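Local coordinates for protein ADP-dependent (S)-NAD(P)H-hydrate dehydratase (Enterococcus faecalis, PDB 2R3B) that probably dehydrates the S-form of hydrated NAD(P)H at the expense of ADP, repairing a damaged nicotinamide cofactor, at residues 170-173 / 174-177; 228-231 / 232-235. All coordinates share one frame; numbering follows the deposited sequence. Where two conformers were deposited one is given.

How the contacts relate
The two contacts are both helix beginnings within one ribokinase-like domain, and they come in series along the chain. Contact 1 leads from strand 167-170, in the middle of the mixed sheet, into helix 173-180. Contact 2 follows well after it, where the loop beyond strand 219-220 turns into helix 233-247. Their centres lie about 15 Å apart and their nearest atoms about 6 Å, without touching. Each carries predicted ligand-binding positions: H172 alone in contact 1, for hydrated NADPH, and G234 and D235 in contact 2, for AMP and hydrated NADPH. The two caps therefore probably line one common active-site cleft.

Contact 1. Residues 170-173 / 174-177; sequences TPHQ and MEWQ
A capping box between H172 and E175 starts helix 173-180, just after strand 167-170 of the central sheet. H172 is the N-cap residue. Its backbone N donates to E175 OE1 at 3.0 Å in a nearly straight bond (166°), meeting the oxygen on its anti side and somewhat out of the carboxylate plane. Glutamate suits this place because its CG lies beside the backbone N and the chain then runs extended, long enough to bring OE1 back to H172 N. In the conformer described, the carboxylate also stacks on the imidazole of H172: the planes are only 4° apart, with E175 CD 3.4 Å above the middle of the ring, while E175 CG makes a CH-pi contact on that face. A chi1 of 59° brings the ring there, setting CG between the backbone N and the carbonyl carbon. H172 ND1, at the ring edge, also accepts a weak capping bond from M174 N (3.3 Å). Such boxes satisfy N-H groups at a helix start, and this one sits on a histidine predicted to bind hydrated NADPH. The first helical bond, from W176 N to H172 O, measures 2.9 Å. P171, which has no backbone N-H to satisfy, fits just ahead of the cap; its CG rests 4.0 Å from W176 CB. The indole NE1 bonds to N192. A water lies 2.7 Å from both T170 O and E175 OE1, bridging strand end and cap, and T170 OG1 pairs with D147.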
loop_
_atom_site.group_PDB
_atom_site.type_symbol
_atom_site.label_atom_id
_atom_site.label_comp_id
_atom_site.label_asym_id
_atom_site.label_seq_id
_atom_site.Cartn_x
_atom_site.Cartn_y
_atom_site.Cartn_z
ATOM N N THR B 170 -21.961 20.694 -3.178
ATOM C CA THR B 170 -22.390 19.296 -3.151
ATOM C C THR B 170 -22.951 18.825 -1.792
ATOM O O THR B 170 -22.388 17.915 -1.176
ATOM C CB THR B 170 -21.217 18.407 -3.554
ATOM O OG1 THR B 170 -20.120 18.667 -2.675
ATOM C CG2 THR B 170 -20.757 18.712 -4.990
ATOM N N PRO B 171 -24.053 19.452 -1.310
ATOM C CA PRO B 171 -24.554 19.164 0.017
ATOM C C PRO B 171 -25.399 17.903 0.106
ATOM O O PRO B 171 -26.098 17.566 -0.848
ATOM C CB PRO B 171 -25.470 20.364 0.288
ATOM C CG PRO B 171 -26.021 20.712 -1.058
ATOM C CD PRO B 171 -24.841 20.511 -1.967
ATOM N N HIS B 172 -25.313 17.208 1.237
ATOM C CA HIS B 172 -26.367 16.262 1.574
ATOM C C HIS B 172 -27.519 17.089 2.160
ATOM O O HIS B 172 -27.415 18.304 2.281
ATOM C CB HIS B 172 -25.876 15.113 2.476
ATOM C CG HIS B 172 -25.290 15.537 3.788
ATOM N ND1 HIS B 172 -25.894 16.459 4.615
ATOM C CD2 HIS B 172 -24.183 15.113 4.446
ATOM C CE1 HIS B 172 -25.175 16.606 5.714
ATOM N NE2 HIS B 172 -24.135 15.792 5.642
ATOM N N GLN B 173 -28.630 16.449 2.480
ATOM C CA GLN B 173 -29.849 17.186 2.875
ATOM C C GLN B 173 -29.698 18.144 4.070
ATOM O O GLN B 173 -30.263 19.245 4.050
ATOM C CB GLN B 173 -31.039 16.204 3.022
ATOM C CG GLN B 173 -31.494 15.668 1.623
ATOM C CD GLN B 173 -32.272 14.328 1.633
ATOM O OE1 GLN B 173 -31.730 13.252 1.963
ATOM N NE2 GLN B 173 -33.523 14.387 1.199
HETATM N N MSE B 174 -28.919 17.777 5.076
HETATM C CA MSE B 174 -28.747 18.649 6.237
HETATM C C MSE B 174 -27.792 19.810 5.932
HETATM O O MSE B 174 -27.983 20.925 6.416
HETATM C CB MSE B 174 -28.302 17.843 7.457
HETATM C CG MSE B 174 -29.380 16.883 7.975
HETATM SE SE MSE B 174 -31.057 17.775 8.510
HETATM C CE MSE B 174 -30.471 18.583 10.159
ATOM N N GLU B 175 -26.789 19.569 5.094
ATOM C CA GLU B 175 -25.920 20.654 4.644
ATOM C C GLU B 175 -26.738 21.630 3.825
ATOM O O GLU B 175 -26.562 22.849 3.952
ATOM C CB GLU B 175 -24.708 20.104 3.854
ATOM C CG GLU B 175 -23.618 19.503 4.736
ATOM C CD GLU B 175 -22.733 18.438 4.056
ATOM O OE1 GLU B 175 -22.996 18.033 2.901
ATOM O OE2 GLU B 175 -21.755 17.992 4.704
ATOM N N TRP B 176 -27.648 21.117 2.990
ATOM C CA TRP B 176 -28.512 21.989 2.180
ATOM C C TRP B 176 -29.484 22.817 3.043
ATOM O O TRP B 176 -29.758 23.975 2.737
ATOM C CB TRP B 176 -29.315 21.144 1.202
ATOM C CG TRP B 176 -30.188 21.877 0.250
ATOM C CD1 TRP B 176 -31.474 21.553 -0.036
ATOM C CD2 TRP B 176 -29.876 23.026 -0.570
ATOM N NE1 TRP B 176 -31.966 22.379 -0.988
ATOM C CE2 TRP B 176 -31.027 23.309 -1.324
ATOM C CE3 TRP B 176 -28.734 23.828 -0.760
ATOM C CZ2 TRP B 176 -31.084 24.333 -2.237
ATOM C CZ3 TRP B 176 -28.801 24.875 -1.641
ATOM C CH2 TRP B 176 -29.972 25.132 -2.374
ATOM N N GLN B 177 -29.994 22.205 4.104
ATOM C CA GLN B 177 -30.834 22.924 5.068
ATOM C C GLN B 177 -30.086 24.118 5.599
ATOM O O GLN B 177 -30.610 25.223 5.685
ATOM C CB GLN B 177 -31.228 22.002 6.214
ATOM C CG GLN B 177 -32.042 22.675 7.296
ATOM C CD GLN B 177 -32.535 21.688 8.332
ATOM O OE1 GLN B 177 -33.276 20.754 8.021
ATOM N NE2 GLN B 177 -32.105 21.881 9.571
HETATM O O HOH W 1 -21.103 17.324 1.164
#

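Contact 2. Residues 228-231 / 232-235; sequences MATG and GTGD. With EDO (1,2-ethanediol), chain L.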
loop_
_atom_site.group_PDB
_atom_site.type_symbol
_atom_site.label_atom_id
_atom_site.label_comp_id
_atom_site.label_asym_id
_atom_site.label_seq_id
_atom_site.Cartn_x
_atom_site.Cartn_y
_atom_site.Cartn_z
HETATM N N MSE B 228 -23.557 1.771 -0.954
HETATM C CA MSE B 228 -22.648 2.910 -1.072
HETATM C C MSE B 228 -22.726 3.824 0.145
HETATM O O MSE B 228 -22.053 4.839 0.207
HETATM C CB MSE B 228 -22.999 3.703 -2.338
HETATM C CG MSE B 228 -22.781 2.946 -3.623
HETATM SE SE MSE B 228 -23.612 3.859 -5.151
HETATM C CE MSE B 228 -22.406 5.398 -5.143
ATOM N N ALA B 229 -23.572 3.476 1.119
ATOM C CA ALA B 229 -23.790 4.309 2.308
ATOM C C ALA B 229 -22.667 4.037 3.317
ATOM O O ALA B 229 -22.879 3.444 4.386
ATOM C CB ALA B 229 -25.148 4.011 2.925
ATOM N N THR B 230 -21.472 4.478 2.963
ATOM C CA THR B 230 -20.314 4.211 3.773
ATOM C C THR B 230 -19.381 5.413 3.662
ATOM O O THR B 230 -19.416 6.163 2.678
ATOM C CB THR B 230 -19.600 2.897 3.358
ATOM O OG1 THR B 230 -18.535 2.631 4.285
ATOM C CG2 THR B 230 -19.025 2.955 1.954
ATOM N N GLY B 231 -18.576 5.633 4.690
ATOM C CA GLY B 231 -17.681 6.803 4.677
ATOM C C GLY B 231 -16.759 6.804 3.485
ATOM O O GLY B 231 -16.082 5.811 3.227
ATOM N N GLY B 232 -16.703 7.936 2.772
ATOM C CA GLY B 232 -15.813 8.103 1.625
ATOM C C GLY B 232 -16.540 8.160 0.294
ATOM O O GLY B 232 -15.977 8.581 -0.701
ATOM N N THR B 233 -17.781 7.672 0.260
ATOM C CA THR B 233 -18.559 7.718 -0.997
ATOM C C THR B 233 -18.686 9.136 -1.512
ATOM O O THR B 233 -18.510 9.388 -2.688
ATOM C CB THR B 233 -19.919 7.058 -0.815
ATOM O OG1 THR B 233 -19.697 5.671 -0.539
ATOM C CG2 THR B 233 -20.761 7.196 -2.082
ATOM N N GLY B 234 -18.962 10.085 -0.630
ATOM C CA GLY B 234 -19.088 11.459 -1.034
ATOM C C GLY B 234 -17.783 12.118 -1.418
ATOM O O GLY B 234 -17.739 12.922 -2.341
ATOM N N ASP B 235 -16.714 11.791 -0.698
ATOM C CA ASP B 235 -15.364 12.255 -1.042
ATOM C C ASP B 235 -14.983 11.777 -2.442
ATOM O O ASP B 235 -14.360 12.498 -3.220
ATOM C CB ASP B 235 -14.348 11.686 -0.054
ATOM C CG ASP B 235 -14.700 12.031 1.400
ATOM O OD1 ASP B 235 -15.188 13.161 1.644
ATOM O OD2 ASP B 235 -14.517 11.157 2.278
HETATM C C1 EDO L . -13.372 9.555 6.499
HETATM O O1 EDO L . -12.759 10.820 6.798
HETATM C C2 EDO L . -13.812 9.566 5.040
HETATM O O2 EDO L . -14.778 10.614 4.796
#
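With chi1 at -64°, T233 places OG1 beside its own backbone N and CG2 anti to it, and this turns the hydroxyl back toward the preceding loop. There OG1 donates to M228 O at 2.6 Å, the donor tilted 22° from the carbonyl plane. CG2, the other branch, packs 3.9 Å from CE of selenomethionine M228, the two side chains crossing at about a right angle. Threonine suits the place because its two branches do separate work, one polar and one apolar. T233 N meanwhile donates to T230 O at 3.3 Å, a nearly straight bond that closes a type II turn from T230 to T233. G232 takes a positive phi (110°), the region glycine favours, as is usual at the third position of such a turn. M228 O also accepts a weak bond from T230 N, round the inverse gamma turn centred on A229. Helix 278-292 borders the turn, with P278 against both threonines, and G231 makes backbone hydrogen bonds to a second subunit. On the first turn of the helix, D235 OD2 accepts from O2 of a 1,2-ethanediol, probably left by the crystallisation liquor. G232 is the N-cap of helix 233-247, and the GTGD start matches the GxGD motif of ribokinase-like enzymes, whose backbone N-H groups at the helix start form an anion hole in relatives and probably do so here.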